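Local coordinates for protein aspartate aminotransferase (Giardia lamblia, PDB 3MEB) that probably catalyses the reversible pyridoxal-phosphate-dependent transfer of an amino group between L-aspartate and 2-oxoglutarate, yielding oxaloacetate and L-glutamate, at residues A[105-109]-A[256-260]; A[127-132]-A[272-276]; A[207-213]-A[240-245]. One frame throughout, in Å; residues are numbered along the deposited sequence.

Overall arrangement
All three contacts are buried and lie in the large domain around its mixed beta-sheet. Contact 3 lies within the sheet, pairing parallel strands 204-208 and 237-242. Contact 2 lays helix 127-142 against the adjoining strand 269-274, which is bonded through Ala272 to Phe240 and Ser242 of contact 3. Contact 1 joins helices 97-108 and 257-264 beside these strands, touching contact 2 through Leu106 and Met107, and contact 3 where Gln245 NE2 meets Leu106 O. The chemistry changes accordingly. Contact 1, farthest from the cofactor, rests on an arginine gripping a helix end, whereas contacts 2 and 3 reach the active site, where each binds a sulfate.

Contact 1 (A[105-109]-A[256-260]); sequences FLMFG and AFAVR. With EDO (1,2-ethanediol), chain I.
Arg260 carries CG opposite its own carbonyl carbon (chi1 -65°) and stays extended from CG to NE, which delivers its guanidinium to the C-terminal end of helix 97-108. Two helices of the large domain of a fold-type I aminotransferase are thereby joined beside the central sheet. Arg260 NE donates to Met107 O at 2.9 Å, and its NH2 makes a more bent bond (136° at the hydrogen) to Leu106 O at 3.2 Å. Both donors stand above the respective carbonyl planes. Leu106 O also receives a bond from Gln245. Ala256 CB lies 3.3 Å from Met107 O, the oxygen that Arg260 NE holds. Gly109, with positive phi, follows the helix, and its N sits 3.3 Å above the centre of the Arg260 guanidinium face. The positive group lies at the helix end where carbonyls gather, which would be electrostatically favourable. Apolar packing continues nearer the sheet. Met107, bent at chi2 and chi3, brings SD within 4.2 Å of Val259 CG1 and meets that side chain at about a right angle. Val259 CG1 also lies 3.8 Å from Phe108 CE1. A 1,2-ethanediol, probably from the crystallisation liquor, donates from its O2 to Phe108 O at 2.8 Å.

Contact 2 (A[127-132]-A[272-276]); sequences SGTGSL and AQSFS. With SO4 (sulfate ion), chain E.
Apolar contact comes from Ala272, whose CB meets Ser131 CB at 3.7 Å and Leu132 CD2 at 3.9 Å. One turn nearer the N-terminal end of the helix, Gly128 N comes within 3.6 Å of Ser274 CB, a close approach of helix backbone to strand. Hydroxyl groups provide the second kind of interaction. Ser131 OG turns back to donate to Ser127 O at 2.7 Å, reaching it from above the carbonyl plane, and that oxygen also accepts from Ser131 N. Ser274 has OG anti to its backbone N (chi1 161°), where it receives Ser276 N at 3.0 Å in an ST turn. Between the segments, Ser127 OG lies 2.9 Å from Ser276 OG. Helix 127-142 and strand 269-274 run nearly antiparallel here, and their ends make the phosphate-binding cup of fold-type I aminotransferases, with all three serines Ser127, Ser274 and Ser276 in the pyridoxal phosphate pocket. Anion binding is the third kind of interaction. A sulfate accepts from Thr129 N at 3.0 Å through O4 and, weakly, from Gly128 N through O1, consistent with its standing in for the cofactor phosphate. Arg285 NH2 of the same chain and Tyr90 OH of the second subunit also bond to this sulfate.

Contact 3 (A[207-213]-A[240-245]); sequences FHACAHN and FDSAYQ. With SO4 (sulfate ion), chain C.
Phe207 begins the pairing by offering its O to Asp241 N at 2.8 Å, a nearly straight bond (168° at the hydrogen). Its side chain lies on the same face of the sheet as that of Phe240, and their rings meet obliquely with centroids 5.8 Å apart. His208 is on the other face, level with Asp241. His212 CD2 lies over one face of the His208 imidazole, and His208 NE2 is bonded to Thr154 OG1. Asp241, bonded through OD2 to His158, belongs to the cofactor pocket and, as in relatives, probably faces the pyridine nitrogen. Ala209, just past the strand, adds a bond through its N, which donates to Asp241 O at 3.0 Å, while its CB packs on Ser242 CB. Phe207 with Phe240 and His208 with Asp241 are parallel bridges between strands 204-208 and 237-242, the two strands of a beta-alpha-beta unit that runs through helix 221-234 in the large domain of this fold-type I enzyme. Past the strand ends both segments lead to the active site. Cys210 SG rests 3.6 Å from Tyr244 O, and a water donating to Cys210 O accepts from Tyr244 N at 2.9 Å, bridging the separating loops. Ala211 CB packs against Tyr244 CB at 3.6 Å. Asn213 extends with CG anti to its backbone N (chi1 180°), bringing ND2 to the edge of the Tyr244 ring, 3.6 Å from its OH. Amide and ring planes are 63° apart. Asn213 ND2 donates to sulfate O1 at 3.0 Å, while OD1 accepts from Arg419. That sulfate is also held by Arg419, Trp155, Gly57 and Lys277, a set consistent with the site of the substrate alpha-carboxylate in aspartate aminotransferases.

Contact 1 (A[105-109]-A[256-260])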
loop_
_atom_site.group_PDB
_atom_site.type_symbol
_atom_site.label_atom_id
_atom_site.label_comp_id
_atom_site.label_asym_id
_atom_site.label_seq_id
_atom_site.Cartn_x
_atom_site.Cartn_y
_atom_site.Cartn_z
ATOM N N PHE A 105 -16.330 -15.081 -0.875
ATOM C CA PHE A 105 -17.601 -15.309 -1.556
ATOM C C PHE A 105 -17.498 -15.068 -3.044
ATOM O O PHE A 105 -17.951 -15.893 -3.814
ATOM C CB PHE A 105 -18.738 -14.483 -0.899
ATOM C CG PHE A 105 -19.953 -14.334 -1.735
ATOM C CD1 PHE A 105 -20.950 -15.280 -1.693
ATOM C CD2 PHE A 105 -20.108 -13.256 -2.561
ATOM C CE1 PHE A 105 -22.102 -15.158 -2.477
ATOM C CE2 PHE A 105 -21.266 -13.116 -3.341
ATOM C CZ PHE A 105 -22.242 -14.069 -3.302
ATOM N N LEU A 106 -16.927 -13.946 -3.468
ATOM C CA LEU A 106 -16.918 -13.586 -4.867
ATOM C C LEU A 106 -16.043 -14.524 -5.672
ATOM O O LEU A 106 -16.415 -14.938 -6.755
ATOM C CB LEU A 106 -16.420 -12.141 -5.065
ATOM C CG LEU A 106 -17.391 -11.009 -4.674
ATOM C CD1 LEU A 106 -16.696 -9.689 -4.785
ATOM C CD2 LEU A 106 -18.615 -11.043 -5.571
ATOM N N MET A 107 -14.899 -14.908 -5.112
ATOM C CA MET A 107 -13.931 -15.699 -5.856
ATOM C C MET A 107 -14.318 -17.167 -5.873
ATOM O O MET A 107 -14.308 -17.792 -6.939
ATOM C CB MET A 107 -12.554 -15.587 -5.234
ATOM C CG MET A 107 -11.507 -16.410 -5.933
ATOM S SD MET A 107 -11.305 -15.918 -7.635
ATOM C CE MET A 107 -11.042 -14.182 -7.624
ATOM N N PHE A 108 -14.645 -17.703 -4.694
ATOM C CA PHE A 108 -14.852 -19.157 -4.529
ATOM C C PHE A 108 -16.303 -19.609 -4.449
ATOM O O PHE A 108 -16.614 -20.834 -4.508
ATOM C CB PHE A 108 -14.078 -19.604 -3.292
ATOM C CG PHE A 108 -12.630 -19.247 -3.331
ATOM C CD1 PHE A 108 -11.757 -19.896 -4.172
ATOM C CD2 PHE A 108 -12.126 -18.247 -2.511
ATOM C CE1 PHE A 108 -10.398 -19.579 -4.215
ATOM C CE2 PHE A 108 -10.751 -17.895 -2.561
ATOM C CZ PHE A 108 -9.893 -18.590 -3.426
ATOM N N GLY A 109 -17.225 -18.667 -4.335
ATOM C CA GLY A 109 -18.604 -19.019 -4.069
ATOM C C GLY A 109 -19.033 -19.050 -2.605
ATOM O O GLY A 109 -18.222 -18.977 -1.653
ATOM N N ALA A 256 -14.960 -17.259 -12.695
ATOM C CA ALA A 256 -14.046 -17.932 -11.741
ATOM C C ALA A 256 -13.919 -19.447 -11.982
ATOM O O ALA A 256 -13.257 -20.163 -11.229
ATOM C CB ALA A 256 -14.469 -17.593 -10.265
ATOM N N PHE A 257 -14.483 -19.934 -13.088
ATOM C CA PHE A 257 -14.410 -21.355 -13.440
ATOM C C PHE A 257 -13.078 -22.046 -13.138
ATOM O O PHE A 257 -13.040 -23.084 -12.456
ATOM C CB PHE A 257 -14.720 -21.563 -14.924
ATOM C CG PHE A 257 -14.590 -22.996 -15.360
ATOM C CD1 PHE A 257 -13.478 -23.422 -16.099
ATOM C CD2 PHE A 257 -15.563 -23.936 -15.000
ATOM C CE1 PHE A 257 -13.341 -24.744 -16.496
ATOM C CE2 PHE A 257 -15.438 -25.262 -15.391
ATOM C CZ PHE A 257 -14.312 -25.663 -16.148
ATOM N N ALA A 258 -11.990 -21.468 -13.640
ATOM C CA ALA A 258 -10.692 -22.143 -13.656
ATOM C C ALA A 258 -10.182 -22.259 -12.255
ATOM O O ALA A 258 -9.574 -23.243 -11.907
ATOM C CB ALA A 258 -9.682 -21.359 -14.558
ATOM N N VAL A 259 -10.409 -21.213 -11.469
ATOM C CA VAL A 259 -9.949 -21.148 -10.071
ATOM C C VAL A 259 -10.741 -22.186 -9.257
ATOM O O VAL A 259 -10.135 -22.997 -8.534
ATOM C CB VAL A 259 -10.158 -19.769 -9.439
ATOM C CG1 VAL A 259 -9.740 -19.790 -7.922
ATOM C CG2 VAL A 259 -9.415 -18.628 -10.231
ATOM N N ARG A 260 -12.074 -22.168 -9.383
ATOM C CA ARG A 260 -12.932 -23.092 -8.611
ATOM C C ARG A 260 -12.686 -24.573 -8.971
ATOM O O ARG A 260 -12.569 -25.424 -8.063
ATOM C CB ARG A 260 -14.412 -22.701 -8.717
ATOM C CG ARG A 260 -14.682 -21.334 -8.066
ATOM C CD ARG A 260 -16.143 -20.997 -8.024
ATOM N NE ARG A 260 -16.378 -19.570 -7.832
ATOM C CZ ARG A 260 -17.589 -19.028 -7.669
ATOM N NH1 ARG A 260 -18.665 -19.779 -7.654
ATOM N NH2 ARG A 260 -17.738 -17.735 -7.536
HETATM C C1 EDO I . -13.621 -24.602 -3.750
HETATM O O1 EDO I . -14.608 -25.109 -2.893
HETATM C C2 EDO I . -13.828 -23.140 -4.067
HETATM O O2 EDO I . -14.849 -22.934 -5.061
HETATM O O HOH W 1 -20.043 -15.947 -5.915
#

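Contact 2 (A[127-132]-A[272-276])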
loop_
_atom_site.group_PDB
_atom_site.type_symbol
_atom_site.label_atom_id
_atom_site.label_comp_id
_atom_site.label_asym_id
_atom_site.label_seq_id
_atom_site.Cartn_x
_atom_site.Cartn_y
_atom_site.Cartn_z
ATOM N N SER A 127 -4.826 -3.989 -3.652
ATOM C CA SER A 127 -5.371 -4.396 -4.939
ATOM C C SER A 127 -4.566 -5.519 -5.577
ATOM O O SER A 127 -3.829 -6.255 -4.894
ATOM C CB SER A 127 -5.494 -3.162 -5.858
ATOM O OG SER A 127 -6.427 -3.381 -6.900
ATOM N N GLY A 128 -4.689 -5.641 -6.890
ATOM C CA GLY A 128 -4.018 -6.699 -7.609
ATOM C C GLY A 128 -2.514 -6.690 -7.448
ATOM O O GLY A 128 -1.891 -7.734 -7.229
ATOM N N THR A 129 -1.934 -5.518 -7.665
ATOM C CA THR A 129 -0.484 -5.379 -7.659
ATOM C C THR A 129 0.079 -5.764 -6.310
ATOM O O THR A 129 1.092 -6.484 -6.246
ATOM C CB THR A 129 -0.010 -3.955 -8.106
ATOM O OG1 THR A 129 -0.515 -3.671 -9.428
ATOM C CG2 THR A 129 1.528 -3.870 -8.128
ATOM N N GLY A 130 -0.528 -5.233 -5.245
ATOM C CA GLY A 130 -0.050 -5.470 -3.884
ATOM C C GLY A 130 -0.272 -6.920 -3.484
ATOM O O GLY A 130 0.492 -7.484 -2.698
ATOM N N SER A 131 -1.319 -7.520 -4.046
ATOM C CA SER A 131 -1.592 -8.954 -3.815
ATOM C C SER A 131 -0.509 -9.804 -4.503
ATOM O O SER A 131 0.026 -10.722 -3.887
ATOM C CB SER A 131 -3.006 -9.304 -4.253
ATOM O OG SER A 131 -3.977 -8.594 -3.506
ATOM N N LEU A 132 -0.112 -9.434 -5.729
ATOM C CA LEU A 132 0.965 -10.139 -6.448
ATOM C C LEU A 132 2.282 -9.993 -5.749
ATOM O O LEU A 132 3.011 -10.957 -5.623
ATOM C CB LEU A 132 1.127 -9.605 -7.885
ATOM C CG LEU A 132 -0.054 -9.824 -8.851
ATOM C CD1 LEU A 132 -0.049 -8.783 -9.970
ATOM C CD2 LEU A 132 -0.084 -11.314 -9.409
ATOM N N ALA A 272 -4.540 -13.678 -6.606
ATOM C CA ALA A 272 -4.385 -12.247 -6.383
ATOM C C ALA A 272 -5.621 -11.589 -6.981
ATOM O O ALA A 272 -5.818 -11.598 -8.209
ATOM C CB ALA A 272 -3.155 -11.741 -7.042
ATOM N N GLN A 273 -6.483 -11.088 -6.125
ATOM C CA GLN A 273 -7.849 -10.680 -6.518
ATOM C C GLN A 273 -8.002 -9.167 -6.448
ATOM O O GLN A 273 -7.895 -8.598 -5.361
ATOM C CB GLN A 273 -8.846 -11.387 -5.605
ATOM C CG GLN A 273 -10.333 -10.960 -5.810
ATOM C CD GLN A 273 -11.264 -11.571 -4.779
ATOM O OE1 GLN A 273 -10.853 -11.879 -3.655
ATOM N NE2 GLN A 273 -12.527 -11.710 -5.136
ATOM N N SER A 274 -8.201 -8.514 -7.587
ATOM C CA SER A 274 -8.352 -7.036 -7.666
ATOM C C SER A 274 -9.811 -6.619 -7.788
ATOM O O SER A 274 -10.587 -7.265 -8.511
ATOM C CB SER A 274 -7.573 -6.506 -8.884
ATOM O OG SER A 274 -7.995 -5.195 -9.297
ATOM N N PHE A 275 -10.182 -5.570 -7.064
ATOM C CA PHE A 275 -11.491 -4.917 -7.215
ATOM C C PHE A 275 -11.372 -3.537 -7.912
ATOM O O PHE A 275 -12.307 -2.734 -7.918
ATOM C CB PHE A 275 -12.170 -4.801 -5.848
ATOM C CG PHE A 275 -12.357 -6.135 -5.135
ATOM C CD1 PHE A 275 -12.991 -7.180 -5.774
ATOM C CD2 PHE A 275 -11.869 -6.344 -3.837
ATOM C CE1 PHE A 275 -13.162 -8.445 -5.127
ATOM C CE2 PHE A 275 -12.018 -7.584 -3.186
ATOM C CZ PHE A 275 -12.689 -8.633 -3.838
ATOM N N SER A 276 -10.261 -3.307 -8.600
ATOM C CA SER A 276 -10.072 -2.051 -9.343
ATOM C C SER A 276 -11.055 -1.896 -10.512
ATOM O O SER A 276 -11.582 -0.787 -10.765
ATOM C CB SER A 276 -8.664 -1.961 -9.913
ATOM O OG SER A 276 -7.716 -1.720 -8.894
HETATM S S SO4 E . -4.412 -3.099 -9.678
HETATM O O1 SO4 E . -5.103 -4.353 -9.487
HETATM O O2 SO4 E . -4.061 -3.026 -11.077
HETATM O O3 SO4 E . -5.298 -1.972 -9.395
HETATM O O4 SO4 E . -3.187 -3.070 -8.904
#

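Contact 3 (A[207-213]-A[240-245])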
loop_
_atom_site.group_PDB
_atom_site.type_symbol
_atom_site.label_atom_id
_atom_site.label_comp_id
_atom_site.label_asym_id
_atom_site.label_seq_id
_atom_site.Cartn_x
_atom_site.Cartn_y
_atom_site.Cartn_z
ATOM N N PHE A 207 -1.110 -17.752 -13.919
ATOM C CA PHE A 207 -2.215 -17.861 -14.862
ATOM C C PHE A 207 -3.070 -16.652 -14.694
ATOM O O PHE A 207 -3.270 -16.180 -13.572
ATOM C CB PHE A 207 -3.132 -19.052 -14.538
ATOM C CG PHE A 207 -2.536 -20.384 -14.823
ATOM C CD1 PHE A 207 -2.189 -20.745 -16.123
ATOM C CD2 PHE A 207 -2.321 -21.289 -13.797
ATOM C CE1 PHE A 207 -1.603 -22.014 -16.378
ATOM C CE2 PHE A 207 -1.778 -22.533 -14.035
ATOM C CZ PHE A 207 -1.412 -22.899 -15.325
ATOM N N HIS A 208 -3.577 -16.135 -15.782
ATOM C CA HIS A 208 -4.690 -15.178 -15.712
ATOM C C HIS A 208 -5.992 -15.969 -15.621
ATOM O O HIS A 208 -6.224 -16.892 -16.404
ATOM C CB HIS A 208 -4.701 -14.299 -16.955
ATOM C CG HIS A 208 -3.455 -13.502 -17.149
ATOM N ND1 HIS A 208 -3.471 -12.167 -17.476
ATOM C CD2 HIS A 208 -2.145 -13.870 -17.144
ATOM C CE1 HIS A 208 -2.231 -11.734 -17.626
ATOM N NE2 HIS A 208 -1.403 -12.753 -17.449
ATOM N N ALA A 209 -6.855 -15.612 -14.680
ATOM C CA ALA A 209 -8.084 -16.371 -14.420
ATOM C C ALA A 209 -9.055 -16.312 -15.605
ATOM O O ALA A 209 -9.711 -17.315 -15.954
ATOM C CB ALA A 209 -8.760 -15.822 -13.145
ATOM N N CYS A 210 -9.122 -15.135 -16.223
ATOM C CA CYS A 210 -9.938 -14.868 -17.404
ATOM C C CYS A 210 -9.507 -13.526 -17.962
ATOM O O CYS A 210 -8.851 -12.795 -17.269
ATOM C CB CYS A 210 -11.435 -14.832 -17.068
ATOM S SG CYS A 210 -12.063 -13.548 -15.977
ATOM N N ALA A 211 -9.906 -13.203 -19.189
ATOM C CA ALA A 211 -9.563 -11.917 -19.824
ATOM C C ALA A 211 -8.051 -11.665 -19.774
ATOM O O ALA A 211 -7.603 -10.629 -19.324
ATOM C CB ALA A 211 -10.385 -10.749 -19.181
ATOM N N HIS A 212 -7.272 -12.635 -20.248
ATOM C CA HIS A 212 -5.837 -12.507 -20.325
ATOM C C HIS A 212 -5.440 -11.144 -20.920
ATOM O O HIS A 212 -5.981 -10.681 -21.919
ATOM C CB HIS A 212 -5.249 -13.622 -21.157
ATOM C CG HIS A 212 -3.770 -13.533 -21.352
ATOM N ND1 HIS A 212 -3.205 -12.853 -22.408
ATOM C CD2 HIS A 212 -2.744 -14.055 -20.637
ATOM C CE1 HIS A 212 -1.889 -12.982 -22.347
ATOM N NE2 HIS A 212 -1.584 -13.696 -21.276
ATOM N N ASN A 213 -4.510 -10.500 -20.235
ATOM C CA ASN A 213 -4.058 -9.137 -20.543
ATOM C C ASN A 213 -2.587 -9.290 -20.935
ATOM O O ASN A 213 -1.801 -9.679 -20.090
ATOM C CB ASN A 213 -4.221 -8.315 -19.293
ATOM C CG ASN A 213 -3.791 -6.901 -19.452
ATOM O OD1 ASN A 213 -3.224 -6.499 -20.468
ATOM N ND2 ASN A 213 -4.066 -6.114 -18.421
ATOM N N PHE A 240 -3.086 -17.616 -9.643
ATOM C CA PHE A 240 -4.059 -16.924 -10.465
ATOM C C PHE A 240 -3.997 -15.430 -10.206
ATOM O O PHE A 240 -4.054 -14.989 -9.037
ATOM C CB PHE A 240 -5.456 -17.456 -10.172
ATOM C CG PHE A 240 -5.755 -18.800 -10.793
ATOM C CD1 PHE A 240 -6.106 -18.897 -12.149
ATOM C CD2 PHE A 240 -5.718 -19.949 -10.036
ATOM C CE1 PHE A 240 -6.421 -20.118 -12.728
ATOM C CE2 PHE A 240 -6.009 -21.185 -10.600
ATOM C CZ PHE A 240 -6.367 -21.270 -11.955
ATOM N N ASP A 241 -3.867 -14.657 -11.293
ATOM C CA ASP A 241 -4.113 -13.217 -11.288
ATOM C C ASP A 241 -5.532 -13.015 -11.774
ATOM O O ASP A 241 -5.875 -13.392 -12.902
ATOM C CB ASP A 241 -3.125 -12.498 -12.209
ATOM C CG ASP A 241 -3.264 -10.978 -12.190
ATOM O OD1 ASP A 241 -4.366 -10.448 -11.881
ATOM O OD2 ASP A 241 -2.271 -10.289 -12.559
ATOM N N SER A 242 -6.368 -12.426 -10.926
ATOM C CA SER A 242 -7.777 -12.324 -11.233
ATOM C C SER A 242 -8.287 -10.912 -11.010
ATOM O O SER A 242 -8.663 -10.533 -9.898
ATOM C CB SER A 242 -8.590 -13.283 -10.378
ATOM O OG SER A 242 -9.960 -13.060 -10.652
ATOM N N ALA A 243 -8.275 -10.132 -12.075
ATOM C CA ALA A 243 -8.690 -8.753 -12.026
ATOM C C ALA A 243 -9.968 -8.495 -12.800
ATOM O O ALA A 243 -10.578 -7.431 -12.636
ATOM C CB ALA A 243 -7.567 -7.882 -12.530
ATOM N N TYR A 244 -10.404 -9.450 -13.619
ATOM C CA TYR A 244 -11.490 -9.204 -14.582
ATOM C C TYR A 244 -12.725 -10.079 -14.435
ATOM O O TYR A 244 -13.477 -10.293 -15.385
ATOM C CB TYR A 244 -10.923 -9.283 -15.991
ATOM C CG TYR A 244 -9.954 -8.166 -16.256
ATOM C CD1 TYR A 244 -10.388 -6.856 -16.409
ATOM C CD2 TYR A 244 -8.601 -8.415 -16.350
ATOM C CE1 TYR A 244 -9.489 -5.829 -16.650
ATOM C CE2 TYR A 244 -7.701 -7.398 -16.589
ATOM C CZ TYR A 244 -8.138 -6.119 -16.737
ATOM O OH TYR A 244 -7.183 -5.162 -16.986
ATOM N N GLN A 245 -12.916 -10.613 -13.239
ATOM C CA GLN A 245 -14.071 -11.438 -12.948
ATOM C C GLN A 245 -15.295 -10.557 -13.132
ATOM O O GLN A 245 -15.393 -9.502 -12.498
ATOM C CB GLN A 245 -13.979 -11.961 -11.512
ATOM C CG GLN A 245 -14.766 -13.207 -11.268
ATOM C CD GLN A 245 -14.855 -13.591 -9.820
ATOM O OE1 GLN A 245 -14.157 -13.030 -8.957
ATOM N NE2 GLN A 245 -15.760 -14.524 -9.523
HETATM S S SO4 C . -3.883 -2.074 -17.268
HETATM O O1 SO4 C . -3.266 -3.257 -17.910
HETATM O O2 SO4 C . -4.042 -0.959 -18.190
HETATM O O3 SO4 C . -5.153 -2.482 -16.712
HETATM O O4 SO4 C . -2.996 -1.702 -16.189
HETATM O O HOH W 2 -9.550 -12.167 -14.161
#